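Local coordinates for replication initiator protein (PDB 4PTA), which probably initiates replication of staphylococcal multiresistance plasmids by binding the plasmid origin through a helix-turn-helix type domain and assembling there, at residues A[24-29]-A[117-122]; A[55-60]-A[107-112]; A[34-39]-A[87-92]. All coordinates share one frame; numbering follows the deposited sequence.

Contact 1. Residues A[24-29]-A[117-122]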
ATOM      1  N   PHE A  24      11.520  14.984  -0.797  1.00 22.35           N
ATOM      2  CA  PHE A  24      10.978  16.278  -1.185  1.00 29.44           C
ATOM      3  C   PHE A  24      10.854  17.231   0.002  1.00 37.75           C
ATOM      4  O   PHE A  24      10.204  18.271  -0.089  1.00 39.40           O
ATOM      5  CB  PHE A  24       9.631  16.087  -1.891  1.00 27.77           C
ATOM      6  CG  PHE A  24       9.712  15.186  -3.094  1.00 30.67           C
ATOM      7  CD1 PHE A  24       9.635  13.811  -2.953  1.00 24.35           C
ATOM      8  CD2 PHE A  24       9.888  15.714  -4.362  1.00 24.54           C
ATOM      9  CE1 PHE A  24       9.729  12.986  -4.046  1.00 19.24           C
ATOM     10  CE2 PHE A  24       9.977  14.892  -5.458  1.00 27.14           C
ATOM     11  CZ  PHE A  24       9.899  13.527  -5.302  1.00 26.56           C
ATOM     12  N   THR A  25      11.494  16.878   1.112  1.00 36.03           N
ATOM     13  CA  THR A  25      11.493  17.731   2.295  1.00 39.32           C
ATOM     14  C   THR A  25      12.895  17.845   2.899  1.00 40.14           C
ATOM     15  O   THR A  25      13.296  18.912   3.364  1.00 44.52           O
ATOM     16  CB  THR A  25      10.505  17.218   3.367  1.00 39.79           C
ATOM     17  OG1 THR A  25      10.835  15.872   3.722  1.00 41.27           O
ATOM     18  CG2 THR A  25       9.078  17.256   2.846  1.00 39.70           C
ATOM     19  N   ASN A  26      13.639  16.744   2.887  1.00 36.79           N
ATOM     20  CA  ASN A  26      14.995  16.731   3.433  1.00 43.16           C
ATOM     21  C   ASN A  26      16.002  17.357   2.473  1.00 50.86           C
ATOM     22  O   ASN A  26      16.107  16.935   1.321  1.00 47.04           O
ATOM     23  CB  ASN A  26      15.423  15.304   3.777  1.00 39.07           C
ATOM     24  CG  ASN A  26      16.676  15.260   4.637  1.00 52.05           C
ATOM     25  OD1 ASN A  26      17.767  15.612   4.188  1.00 46.51           O
ATOM     26  ND2 ASN A  26      16.523  14.811   5.880  1.00 46.61           N
ATOM     27  N   PRO A  27      16.747  18.370   2.951  1.00 47.97           N
ATOM     28  CA  PRO A  27      17.730  19.095   2.134  1.00 50.11           C
ATOM     29  C   PRO A  27      18.763  18.161   1.517  1.00 47.40           C
ATOM     30  O   PRO A  27      19.196  18.391   0.387  1.00 47.97           O
ATOM     31  CB  PRO A  27      18.401  20.031   3.144  1.00 40.62           C
ATOM     32  CG  PRO A  27      17.388  20.219   4.213  1.00 50.27           C
ATOM     33  CD  PRO A  27      16.671  18.900   4.320  1.00 49.52           C
ATOM     34  N   ASN A  28      19.153  17.124   2.252  1.00 35.52           N
ATOM     35  CA  ASN A  28      20.083  16.135   1.728  1.00 38.28           C
ATOM     36  C   ASN A  28      19.579  15.533   0.424  1.00 39.69           C
ATOM     37  O   ASN A  28      20.359  15.241  -0.479  1.00 43.15           O
ATOM     38  CB  ASN A  28      20.324  15.015   2.744  1.00 42.89           C
ATOM     39  CG  ASN A  28      21.326  15.399   3.817  1.00 47.98           C
ATOM     40  OD1 ASN A  28      22.522  15.509   3.550  1.00 48.30           O
ATOM     41  ND2 ASN A  28      20.844  15.582   5.042  1.00 42.53           N
ATOM     42  N   TYR A  29      18.263  15.363   0.330  1.00 42.36           N
ATOM     43  CA  TYR A  29      17.652  14.628  -0.774  1.00 38.44           C
ATOM     44  C   TYR A  29      17.058  15.523  -1.859  1.00 42.60           C
ATOM     45  O   TYR A  29      17.237  15.257  -3.045  1.00 51.84           O
ATOM     46  CB  TYR A  29      16.580  13.679  -0.239  1.00 35.47           C
ATOM     47  CG  TYR A  29      17.098  12.722   0.804  1.00 35.39           C
ATOM     48  CD1 TYR A  29      16.402  12.504   1.984  1.00 31.61           C
ATOM     49  CD2 TYR A  29      18.289  12.038   0.607  1.00 31.78           C
ATOM     50  CE1 TYR A  29      16.878  11.630   2.939  1.00 34.89           C
ATOM     51  CE2 TYR A  29      18.773  11.164   1.552  1.00 27.89           C
ATOM     52  CZ  TYR A  29      18.065  10.961   2.716  1.00 34.31           C
ATOM     53  OH  TYR A  29      18.552  10.083   3.659  1.00 34.48           O
ATOM     54  N   LYS A 117      13.116  15.406  12.742  1.00 47.75           N
ATOM     55  CA  LYS A 117      11.948  16.085  13.289  1.00 51.16           C
ATOM     56  C   LYS A 117      11.397  17.113  12.303  1.00 47.17           C
ATOM     57  O   LYS A 117      10.192  17.349  12.249  1.00 40.09           O
ATOM     58  CB  LYS A 117      12.286  16.763  14.618  1.00 55.47           C
ATOM     59  CG  LYS A 117      12.647  15.807  15.745  1.00 74.27           C
ATOM     60  CD  LYS A 117      12.810  16.561  17.059  1.00 91.32           C
ATOM     61  CE  LYS A 117      13.221  15.638  18.196  1.00 94.94           C
ATOM     62  NZ  LYS A 117      13.306  16.371  19.492  1.00 78.08           N
ATOM     63  N   ASN A 118      12.283  17.725  11.520  1.00 50.91           N
ATOM     64  CA  ASN A 118      11.854  18.704  10.531  1.00 44.22           C
ATOM     65  C   ASN A 118      11.173  18.036   9.346  1.00 52.29           C
ATOM     66  O   ASN A 118      10.147  18.514   8.867  1.00 51.49           O
ATOM     67  CB  ASN A 118      13.024  19.570  10.063  1.00 57.16           C
ATOM     68  CG  ASN A 118      12.573  20.751   9.217  1.00 66.79           C
ATOM     69  OD1 ASN A 118      12.061  21.746   9.739  1.00 66.55           O
ATOM     70  ND2 ASN A 118      12.758  20.646   7.904  1.00 55.57           N
ATOM     71  N   ASP A 119      11.744  16.928   8.876  1.00 46.59           N
ATOM     72  CA  ASP A 119      11.111  16.140   7.826  1.00 43.69           C
ATOM     73  C   ASP A 119       9.673  15.829   8.219  1.00 49.11           C
ATOM     74  O   ASP A 119       8.743  16.053   7.447  1.00 42.26           O
ATOM     75  CB  ASP A 119      11.881  14.842   7.580  1.00 38.90           C
ATOM     76  CG  ASP A 119      13.208  15.074   6.889  1.00 48.03           C
ATOM     77  OD1 ASP A 119      13.254  15.921   5.974  1.00 49.95           O
ATOM     78  OD2 ASP A 119      14.202  14.414   7.260  1.00 41.72           O
ATOM     79  N   ILE A 120       9.502  15.314   9.432  1.00 41.45           N
ATOM     80  CA  ILE A 120       8.177  15.041   9.965  1.00 47.45           C
ATOM     81  C   ILE A 120       7.283  16.278   9.858  1.00 51.73           C
ATOM     82  O   ILE A 120       6.221  16.233   9.235  1.00 55.90           O
ATOM     83  CB  ILE A 120       8.260  14.547  11.423  1.00 46.94           C
ATOM     84  CG1 ILE A 120       8.976  13.193  11.473  1.00 44.31           C
ATOM     85  CG2 ILE A 120       6.870  14.457  12.044  1.00 38.15           C
ATOM     86  CD1 ILE A 120       9.371  12.743  12.868  1.00 45.65           C
ATOM     87  N   TYR A 121       7.727  17.385  10.450  1.00 43.48           N
ATOM     88  CA  TYR A 121       6.982  18.639  10.394  1.00 56.55           C
ATOM     89  C   TYR A 121       6.615  19.015   8.960  1.00 61.77           C
ATOM     90  O   TYR A 121       5.450  19.278   8.651  1.00 52.44           O
ATOM     91  CB  TYR A 121       7.788  19.761  11.049  1.00 53.48           C
ATOM     92  CG  TYR A 121       7.197  21.138  10.851  1.00 67.83           C
ATOM     93  CD1 TYR A 121       5.982  21.483  11.427  1.00 70.04           C
ATOM     94  CD2 TYR A 121       7.859  22.097  10.094  1.00 65.93           C
ATOM     95  CE1 TYR A 121       5.437  22.741  11.250  1.00 82.76           C
ATOM     96  CE2 TYR A 121       7.323  23.359   9.912  1.00 76.80           C
ATOM     97  CZ  TYR A 121       6.112  23.675  10.493  1.00 88.84           C
ATOM     98  OH  TYR A 121       5.572  24.930  10.315  1.00105.21           O
ATOM     99  N   GLU A 122       7.619  19.035   8.089  1.00 50.96           N
ATOM    100  CA  GLU A 122       7.421  19.321   6.674  1.00 50.29           C
ATOM    101  C   GLU A 122       6.459  18.339   6.005  1.00 62.70           C
ATOM    102  O   GLU A 122       5.546  18.750   5.286  1.00 63.55           O
ATOM    103  CB  GLU A 122       8.762  19.323   5.942  1.00 45.36           C
ATOM    104  CG  GLU A 122       9.506  20.631   6.066  1.00 65.48           C
ATOM    105  CD  GLU A 122       8.682  21.797   5.563  1.00 68.03           C
ATOM    106  OE1 GLU A 122       8.238  21.755   4.395  1.00 59.26           O
ATOM    107  OE2 GLU A 122       8.466  22.748   6.341  1.00 72.49           O
TER
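Asn26 and Asp119 meet amide to carboxylate, their side chains reaching across each other at a slant with the two planes turned 34° apart. Asn26 ND2 gives a hydrogen bond of 2.7 Å to Asp119 OD2; the acceptor sits close to the amide plane and offers its syn lone pair, the one on the side of OD1. Asn26 CG lies anti to the backbone N (chi1 -167°), which swings the amide out beside the carboxylate. The second carboxylate oxygen is turned to the residue before: Thr25 OG1 makes a weak hydrogen bond of 3.3 Å to Asp119 OD1. The methyl of Thr25 goes another way, as CG2 packs on Glu122 CB at 3.7 Å, one helical turn further along, with the two side chains running past each other in opposite directions. Asp119 OD2 has a further donor in the backbone N of Thr116, so one buried carboxylate gathers the Thr25 hydroxyl, the Asn26 amide and the start of its own helix. The other end of the Asn26 amide faces its own chain, where Asn26 OD1 accepts from Asn28 N at 2.8 Å and from Asn28 ND2 at 3.2 Å. Asn26 is thus a classic helix N-cap for 27-30, and Asp119, three residues after Thr116, bonds back to the backbone at its helix start much as the last residue of a capping box does.

Contact 2. Residues A[55-60]-A[107-112]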
ATOM      1  N   TRP A  55      19.408 -13.127  -3.134  1.00 60.03           N
ATOM      2  CA  TRP A  55      20.397 -12.074  -2.963  1.00 43.25           C
ATOM      3  C   TRP A  55      20.299 -11.484  -1.566  1.00 45.47           C
ATOM      4  O   TRP A  55      20.014 -10.299  -1.396  1.00 45.29           O
ATOM      5  CB  TRP A  55      20.199 -10.981  -4.010  1.00 41.93           C
ATOM      6  CG  TRP A  55      20.468 -11.446  -5.398  1.00 48.98           C
ATOM      7  CD1 TRP A  55      20.964 -12.659  -5.772  1.00 47.57           C
ATOM      8  CD2 TRP A  55      20.253 -10.709  -6.610  1.00 52.58           C
ATOM      9  NE1 TRP A  55      21.074 -12.724  -7.139  1.00 57.95           N
ATOM     10  CE2 TRP A  55      20.643 -11.539  -7.675  1.00 51.99           C
ATOM     11  CE3 TRP A  55      19.770  -9.428  -6.890  1.00 49.20           C
ATOM     12  CZ2 TRP A  55      20.564 -11.133  -9.005  1.00 51.91           C
ATOM     13  CZ3 TRP A  55      19.693  -9.027  -8.212  1.00 58.00           C
ATOM     14  CH2 TRP A  55      20.088  -9.875  -9.251  1.00 62.02           C
ATOM     15  N   ILE A  56      20.533 -12.331  -0.571  1.00 41.68           N
ATOM     16  CA  ILE A  56      20.503 -11.926   0.823  1.00 42.37           C
ATOM     17  C   ILE A  56      21.842 -12.275   1.469  1.00 53.09           C
ATOM     18  O   ILE A  56      22.294 -13.418   1.389  1.00 52.27           O
ATOM     19  CB  ILE A  56      19.372 -12.656   1.575  1.00 40.06           C
ATOM     20  CG1 ILE A  56      18.021 -12.368   0.917  1.00 44.86           C
ATOM     21  CG2 ILE A  56      19.357 -12.264   3.043  1.00 44.55           C
ATOM     22  CD1 ILE A  56      16.885 -13.212   1.460  1.00 52.59           C
ATOM     23  N   ASP A  57      22.482 -11.296   2.100  1.00 51.61           N
ATOM     24  CA  ASP A  57      23.770 -11.546   2.741  1.00 42.45           C
ATOM     25  C   ASP A  57      23.624 -12.271   4.080  1.00 47.67           C
ATOM     26  O   ASP A  57      22.527 -12.678   4.463  1.00 44.22           O
ATOM     27  CB  ASP A  57      24.591 -10.254   2.884  1.00 41.06           C
ATOM     28  CG  ASP A  57      24.084  -9.342   3.987  1.00 41.26           C
ATOM     29  OD1 ASP A  57      24.354  -8.125   3.917  1.00 37.77           O
ATOM     30  OD2 ASP A  57      23.429  -9.835   4.926  1.00 37.86           O
ATOM     31  N   THR A  58      24.741 -12.419   4.786  1.00 65.57           N
ATOM     32  CA  THR A  58      24.805 -13.217   6.009  1.00 60.36           C
ATOM     33  C   THR A  58      23.963 -12.645   7.143  1.00 53.18           C
ATOM     34  O   THR A  58      23.528 -13.376   8.034  1.00 50.43           O
ATOM     35  CB  THR A  58      26.252 -13.329   6.518  1.00 60.51           C
ATOM     36  OG1 THR A  58      27.151 -13.381   5.405  1.00 49.88           O
ATOM     37  CG2 THR A  58      26.416 -14.572   7.378  1.00 62.02           C
ATOM     38  N   GLU A  59      23.753 -11.335   7.114  1.00 50.37           N
ATOM     39  CA  GLU A  59      23.033 -10.648   8.178  1.00 51.00           C
ATOM     40  C   GLU A  59      21.573 -10.414   7.809  1.00 50.53           C
ATOM     41  O   GLU A  59      20.814  -9.827   8.579  1.00 46.60           O
ATOM     42  CB  GLU A  59      23.716  -9.323   8.500  1.00 55.63           C
ATOM     43  CG  GLU A  59      25.146  -9.483   8.983  1.00 66.30           C
ATOM     44  CD  GLU A  59      25.398  -8.759  10.289  1.00 82.39           C
ATOM     45  OE1 GLU A  59      24.850  -7.651  10.473  1.00 82.28           O
ATOM     46  OE2 GLU A  59      26.137  -9.303  11.137  1.00 92.33           O
ATOM     47  N   GLY A  60      21.188 -10.879   6.624  1.00 52.91           N
ATOM     48  CA  GLY A  60      19.812 -10.775   6.177  1.00 53.25           C
ATOM     49  C   GLY A  60      19.536  -9.562   5.308  1.00 43.70           C
ATOM     50  O   GLY A  60      18.401  -9.345   4.885  1.00 44.04           O
ATOM     51  N   LEU A 107      28.042  -5.638  -6.305  1.00 50.45           N
ATOM     52  CA  LEU A 107      26.948  -5.712  -5.342  1.00 44.97           C
ATOM     53  C   LEU A 107      26.451  -4.321  -4.959  1.00 54.90           C
ATOM     54  O   LEU A 107      27.232  -3.459  -4.552  1.00 56.59           O
ATOM     55  CB  LEU A 107      27.353  -6.481  -4.082  1.00 42.61           C
ATOM     56  CG  LEU A 107      27.476  -8.001  -4.191  1.00 57.71           C
ATOM     57  CD1 LEU A 107      27.110  -8.651  -2.864  1.00 38.99           C
ATOM     58  CD2 LEU A 107      26.594  -8.536  -5.303  1.00 55.54           C
ATOM     59  N   LEU A 108      25.146  -4.112  -5.098  1.00 48.42           N
ATOM     60  CA  LEU A 108      24.524  -2.850  -4.721  1.00 42.22           C
ATOM     61  C   LEU A 108      23.620  -3.061  -3.516  1.00 45.37           C
ATOM     62  O   LEU A 108      22.836  -4.009  -3.478  1.00 48.26           O
ATOM     63  CB  LEU A 108      23.707  -2.298  -5.886  1.00 46.64           C
ATOM     64  CG  LEU A 108      24.465  -2.105  -7.199  1.00 50.84           C
ATOM     65  CD1 LEU A 108      23.511  -2.109  -8.383  1.00 61.37           C
ATOM     66  CD2 LEU A 108      25.262  -0.824  -7.152  1.00 54.51           C
ATOM     67  N   TYR A 109      23.747  -2.185  -2.525  1.00 45.66           N
ATOM     68  CA  TYR A 109      22.860  -2.188  -1.370  1.00 39.05           C
ATOM     69  C   TYR A 109      22.038  -0.912  -1.386  1.00 36.99           C
ATOM     70  O   TYR A 109      22.585   0.177  -1.233  1.00 36.02           O
ATOM     71  CB  TYR A 109      23.655  -2.242  -0.061  1.00 47.50           C
ATOM     72  CG  TYR A 109      24.130  -3.618   0.361  1.00 45.32           C
ATOM     73  CD1 TYR A 109      25.463  -3.984   0.227  1.00 59.92           C
ATOM     74  CD2 TYR A 109      23.252  -4.542   0.917  1.00 40.99           C
ATOM     75  CE1 TYR A 109      25.908  -5.234   0.619  1.00 51.26           C
ATOM     76  CE2 TYR A 109      23.686  -5.797   1.308  1.00 43.29           C
ATOM     77  CZ  TYR A 109      25.016  -6.137   1.156  1.00 54.47           C
ATOM     78  OH  TYR A 109      25.459  -7.381   1.543  1.00 59.46           O
ATOM     79  N   LEU A 110      20.730  -1.040  -1.586  1.00 31.30           N
ATOM     80  CA  LEU A 110      19.842   0.099  -1.396  1.00 26.07           C
ATOM     81  C   LEU A 110      19.718   0.364   0.098  1.00 28.98           C
ATOM     82  O   LEU A 110      19.679  -0.568   0.909  1.00 24.84           O
ATOM     83  CB  LEU A 110      18.458  -0.157  -1.998  1.00 29.14           C
ATOM     84  CG  LEU A 110      18.027   0.691  -3.197  1.00 30.25           C
ATOM     85  CD1 LEU A 110      16.518   0.740  -3.271  1.00 31.99           C
ATOM     86  CD2 LEU A 110      18.586   2.093  -3.103  1.00 31.59           C
ATOM     87  N   LEU A 111      19.665   1.635   0.464  1.00 19.82           N
ATOM     88  CA  LEU A 111      19.473   1.998   1.854  1.00 26.67           C
ATOM     89  C   LEU A 111      18.214   2.844   1.990  1.00 29.39           C
ATOM     90  O   LEU A 111      17.850   3.586   1.076  1.00 22.94           O
ATOM     91  CB  LEU A 111      20.690   2.758   2.379  1.00 31.53           C
ATOM     92  CG  LEU A 111      22.034   2.058   2.150  1.00 35.09           C
ATOM     93  CD1 LEU A 111      23.197   2.941   2.578  1.00 34.19           C
ATOM     94  CD2 LEU A 111      22.078   0.723   2.867  1.00 27.80           C
ATOM     95  N   LYS A 112      17.537   2.719   3.124  1.00 25.58           N
ATOM     96  CA  LYS A 112      16.368   3.538   3.384  1.00 30.49           C
ATOM     97  C   LYS A 112      16.825   4.924   3.807  1.00 28.91           C
ATOM     98  O   LYS A 112      17.908   5.080   4.369  1.00 39.82           O
ATOM     99  CB  LYS A 112      15.477   2.898   4.448  1.00 30.39           C
ATOM    100  CG  LYS A 112      16.182   1.859   5.295  1.00 45.14           C
ATOM    101  CD  LYS A 112      15.271   1.308   6.378  1.00 50.77           C
ATOM    102  CE  LYS A 112      14.143   0.483   5.799  1.00 37.28           C
ATOM    103  NZ  LYS A 112      13.358  -0.182   6.877  1.00 45.40           N
TER
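The Tyr109 ring and the Asp57 carboxylate stand with their planes 55° apart, and the side chains cross at roughly a right angle. Asp57 OD1 approaches the hydroxyl end of the ring obliquely, and Tyr109 OH donates to Asp57 OD1 at 2.7 Å in a weak hydrogen bond. Phe5 of the third subunit also meets the Tyr109 ring, edge-to-face. On the aspartate, CG sits between the backbone N and the carbonyl carbon (chi1 75°), which folds the carboxylate back over the turn that follows. There Asp57 OD2 takes Glu59 N at 2.7 Å from above the carboxylate plane, 37° out of it, and closes an Asx turn; Asn61 N is a further donor to the same oxygen. Gly60 N bonds to Asp57 O at 3.1 Å and completes a type I beta turn. One carboxylate therefore shapes the loop with OD2 and reaches Tyr109 with OD1 through the weaker bond. The loop itself runs between helix 47-52, on which Ile56 packs through Ile51, and helix 68-74, while Tyr109 belongs to strand 108-110, paired antiparallel with strand 95-97 and backed by helix 34-44 through Leu110.

Contact 3. Residues A[34-39]-A[87-92]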
ATOM      1  N   ASN A  34      15.722  14.305 -10.372  1.00 38.17           N
ATOM      2  CA  ASN A  34      14.555  13.444 -10.500  1.00 31.92           C
ATOM      3  C   ASN A  34      14.909  12.059 -11.049  1.00 26.64           C
ATOM      4  O   ASN A  34      14.273  11.066 -10.704  1.00 35.38           O
ATOM      5  CB  ASN A  34      13.489  14.117 -11.367  1.00 27.93           C
ATOM      6  CG  ASN A  34      12.892  15.346 -10.707  1.00 39.37           C
ATOM      7  OD1 ASN A  34      12.865  15.454  -9.479  1.00 37.70           O
ATOM      8  ND2 ASN A  34      12.402  16.275 -11.520  1.00 44.55           N
ATOM      9  N   ASP A  35      15.932  11.991 -11.893  1.00 26.30           N
ATOM     10  CA  ASP A  35      16.360  10.710 -12.443  1.00 39.43           C
ATOM     11  C   ASP A  35      16.811   9.763 -11.331  1.00 36.15           C
ATOM     12  O   ASP A  35      16.577   8.561 -11.398  1.00 35.78           O
ATOM     13  CB  ASP A  35      17.492  10.893 -13.460  1.00 42.00           C
ATOM     14  CG  ASP A  35      17.112  11.812 -14.610  1.00 57.18           C
ATOM     15  OD1 ASP A  35      16.041  11.605 -15.222  1.00 48.40           O
ATOM     16  OD2 ASP A  35      17.891  12.746 -14.901  1.00 55.80           O
ATOM     17  N   ALA A  36      17.465  10.311 -10.311  1.00 37.72           N
ATOM     18  CA  ALA A  36      17.967   9.505  -9.199  1.00 38.37           C
ATOM     19  C   ALA A  36      16.860   9.172  -8.195  1.00 34.35           C
ATOM     20  O   ALA A  36      16.806   8.060  -7.669  1.00 21.09           O
ATOM     21  CB  ALA A  36      19.127  10.206  -8.511  1.00 30.40           C
ATOM     22  N   LYS A  37      15.985  10.139  -7.929  1.00 30.50           N
ATOM     23  CA  LYS A  37      14.823   9.897  -7.090  1.00 24.07           C
ATOM     24  C   LYS A  37      13.970   8.774  -7.668  1.00 32.71           C
ATOM     25  O   LYS A  37      13.612   7.831  -6.964  1.00 35.45           O
ATOM     26  CB  LYS A  37      13.985  11.161  -6.950  1.00 21.81           C
ATOM     27  CG  LYS A  37      14.734  12.333  -6.384  1.00 19.88           C
ATOM     28  CD  LYS A  37      13.784  13.472  -6.090  1.00 34.43           C
ATOM     29  CE  LYS A  37      14.498  14.608  -5.377  1.00 40.87           C
ATOM     30  NZ  LYS A  37      13.561  15.722  -5.084  1.00 41.51           N
ATOM     31  N   ILE A  38      13.649   8.872  -8.955  1.00 25.17           N
ATOM     32  CA  ILE A  38      12.850   7.842  -9.607  1.00 26.61           C
ATOM     33  C   ILE A  38      13.614   6.524  -9.689  1.00 27.59           C
ATOM     34  O   ILE A  38      13.030   5.454  -9.535  1.00 35.25           O
ATOM     35  CB  ILE A  38      12.400   8.270 -11.017  1.00 25.71           C
ATOM     36  CG1 ILE A  38      11.388   9.413 -10.929  1.00 24.77           C
ATOM     37  CG2 ILE A  38      11.802   7.085 -11.764  1.00 20.51           C
ATOM     38  CD1 ILE A  38      11.248  10.203 -12.209  1.00 23.89           C
ATOM     39  N   ALA A  39      14.918   6.607  -9.934  1.00 23.34           N
ATOM     40  CA  ALA A  39      15.758   5.415 -10.009  1.00 23.74           C
ATOM     41  C   ALA A  39      15.701   4.659  -8.692  1.00 31.37           C
ATOM     42  O   ALA A  39      15.625   3.429  -8.668  1.00 36.90           O
ATOM     43  CB  ALA A  39      17.197   5.788 -10.345  1.00 22.58           C
ATOM     44  N   LYS A  87      26.427   7.685  -8.392  1.00 42.88           N
ATOM     45  CA  LYS A  87      27.240   8.660  -7.681  1.00 44.88           C
ATOM     46  C   LYS A  87      26.375   9.583  -6.839  1.00 38.30           C
ATOM     47  O   LYS A  87      26.761   9.982  -5.739  1.00 37.49           O
ATOM     48  CB  LYS A  87      28.090   9.475  -8.659  1.00 61.15           C
ATOM     49  CG  LYS A  87      29.226   8.684  -9.285  1.00 73.33           C
ATOM     50  CD  LYS A  87      30.039   9.524 -10.254  1.00 78.05           C
ATOM     51  CE  LYS A  87      31.098   8.677 -10.942  1.00 65.76           C
ATOM     52  NZ  LYS A  87      31.817   9.421 -12.010  1.00 58.08           N
ATOM     53  N   GLU A  88      25.202   9.918  -7.363  1.00 34.41           N
ATOM     54  CA  GLU A  88      24.275  10.796  -6.657  1.00 34.30           C
ATOM     55  C   GLU A  88      23.685  10.120  -5.427  1.00 33.70           C
ATOM     56  O   GLU A  88      23.607  10.727  -4.361  1.00 39.47           O
ATOM     57  CB  GLU A  88      23.156  11.247  -7.591  1.00 33.95           C
ATOM     58  CG  GLU A  88      23.192  12.721  -7.918  1.00 37.54           C
ATOM     59  CD  GLU A  88      22.089  13.126  -8.868  1.00 48.48           C
ATOM     60  OE1 GLU A  88      21.713  12.302  -9.729  1.00 52.85           O
ATOM     61  OE2 GLU A  88      21.594  14.267  -8.751  1.00 57.72           O
ATOM     62  N   LEU A  89      23.270   8.866  -5.580  1.00 30.24           N
ATOM     63  CA  LEU A  89      22.634   8.141  -4.488  1.00 34.04           C
ATOM     64  C   LEU A  89      23.638   7.800  -3.388  1.00 35.90           C
ATOM     65  O   LEU A  89      23.307   7.861  -2.207  1.00 34.00           O
ATOM     66  CB  LEU A  89      21.931   6.875  -4.993  1.00 30.35           C
ATOM     67  CG  LEU A  89      20.796   7.042  -6.015  1.00 29.84           C
ATOM     68  CD1 LEU A  89      20.262   5.678  -6.450  1.00 24.52           C
ATOM     69  CD2 LEU A  89      19.669   7.916  -5.480  1.00 11.83           C
ATOM     70  N   GLU A  90      24.861   7.451  -3.780  1.00 37.15           N
ATOM     71  CA  GLU A  90      25.921   7.141  -2.819  1.00 39.76           C
ATOM     72  C   GLU A  90      26.331   8.366  -2.006  1.00 31.19           C
ATOM     73  O   GLU A  90      26.565   8.278  -0.803  1.00 34.61           O
ATOM     74  CB  GLU A  90      27.138   6.544  -3.531  1.00 36.37           C
ATOM     75  CG  GLU A  90      26.875   5.186  -4.159  1.00 57.78           C
ATOM     76  CD  GLU A  90      28.070   4.645  -4.919  1.00 69.73           C
ATOM     77  OE1 GLU A  90      28.498   3.510  -4.621  1.00 75.38           O
ATOM     78  OE2 GLU A  90      28.574   5.349  -5.820  1.00 74.92           O
ATOM     79  N   ASN A  91      26.407   9.509  -2.677  1.00 36.02           N
ATOM     80  CA  ASN A  91      26.761  10.765  -2.035  1.00 31.50           C
ATOM     81  C   ASN A  91      25.825  11.105  -0.876  1.00 33.58           C
ATOM     82  O   ASN A  91      26.203  11.834   0.042  1.00 40.20           O
ATOM     83  CB  ASN A  91      26.773  11.896  -3.072  1.00 37.40           C
ATOM     84  CG  ASN A  91      27.280  13.211  -2.506  1.00 45.09           C
ATOM     85  OD1 ASN A  91      28.481  13.394  -2.309  1.00 60.44           O
ATOM     86  ND2 ASN A  91      26.366  14.140  -2.256  1.00 45.60           N
ATOM     87  N   VAL A  92      24.608  10.571  -0.920  1.00 39.63           N
ATOM     88  CA  VAL A  92      23.617  10.825   0.126  1.00 30.07           C
ATOM     89  C   VAL A  92      23.310   9.579   0.958  1.00 28.08           C
ATOM     90  O   VAL A  92      22.321   9.541   1.691  1.00 38.85           O
ATOM     91  CB  VAL A  92      22.305  11.397  -0.455  1.00 33.29           C
ATOM     92  CG1 VAL A  92      22.472  12.865  -0.795  1.00 33.57           C
ATOM     93  CG2 VAL A  92      21.867  10.601  -1.678  1.00 33.34           C
TER
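Ala36 is where helix 34-44 touches the end of helix 79-91, meeting both Glu88 and Leu89. Asn34 starts the segment facing the other way, packing on Ile38 of the second subunit. Asp35 follows, its OD2 in a long, weak ion pair with Lys84; Asp35 OD2 stays 6.4 Å from Glu88 OE1. At Ala36 the CB points at the partner helix and fits between two side chains. Glu88 OE1 comes to 3.5 Å from Ala36 CB, the glutamate chain lying extended beyond CG, but its polar bond is with Ser33 OG, so the alanine methyl only lies alongside an oxygen already engaged. Leu89 sends CD2 to the same alanine, 3.8 Å from Ala36 CB and 3.6 Å from Ala36 O. With Leu89 CG anti to its carbonyl carbon (chi1 -61°) the branch point is carried toward helix 34-44, and the CD2 methyl makes the touch. Helices 34-44, 68-74 and 79-91 followed by two antiparallel strands are consistent with a winged-helix variant of the helix-turn-helix fold, in which 79-91 would be the recognition helix and this junction part of the core behind it. Lys37 turns away and gives its NZ to Phe23 O, while Ile38 packs against Asn34 of the second subunit. Ala39, pointing to the partner helix again a turn after Ala36, packs on Leu75.

Contact 3 lies nearest the middle of the chain, its centre about 8 Å from the chain's centre, against 13 Å for contact 2 and 17 Å for contact 1. Contact 1 spans the greatest length of chain, bringing the helix 117-127 back to the turn before helix 27-30, and both other contacts fall between its ends; contacts 2 and 3 interleave. Contacts 1 and 3 abut, their centres about 16 Å apart, with Phe24 and Tyr29 against Lys37 and Val92, and both reach the second subunit. Contact 2, about 25 Å from contact 1 centre to centre, instead faces mainly the third subunit, so the putative winged-helix core is flanked by two subunit interfaces.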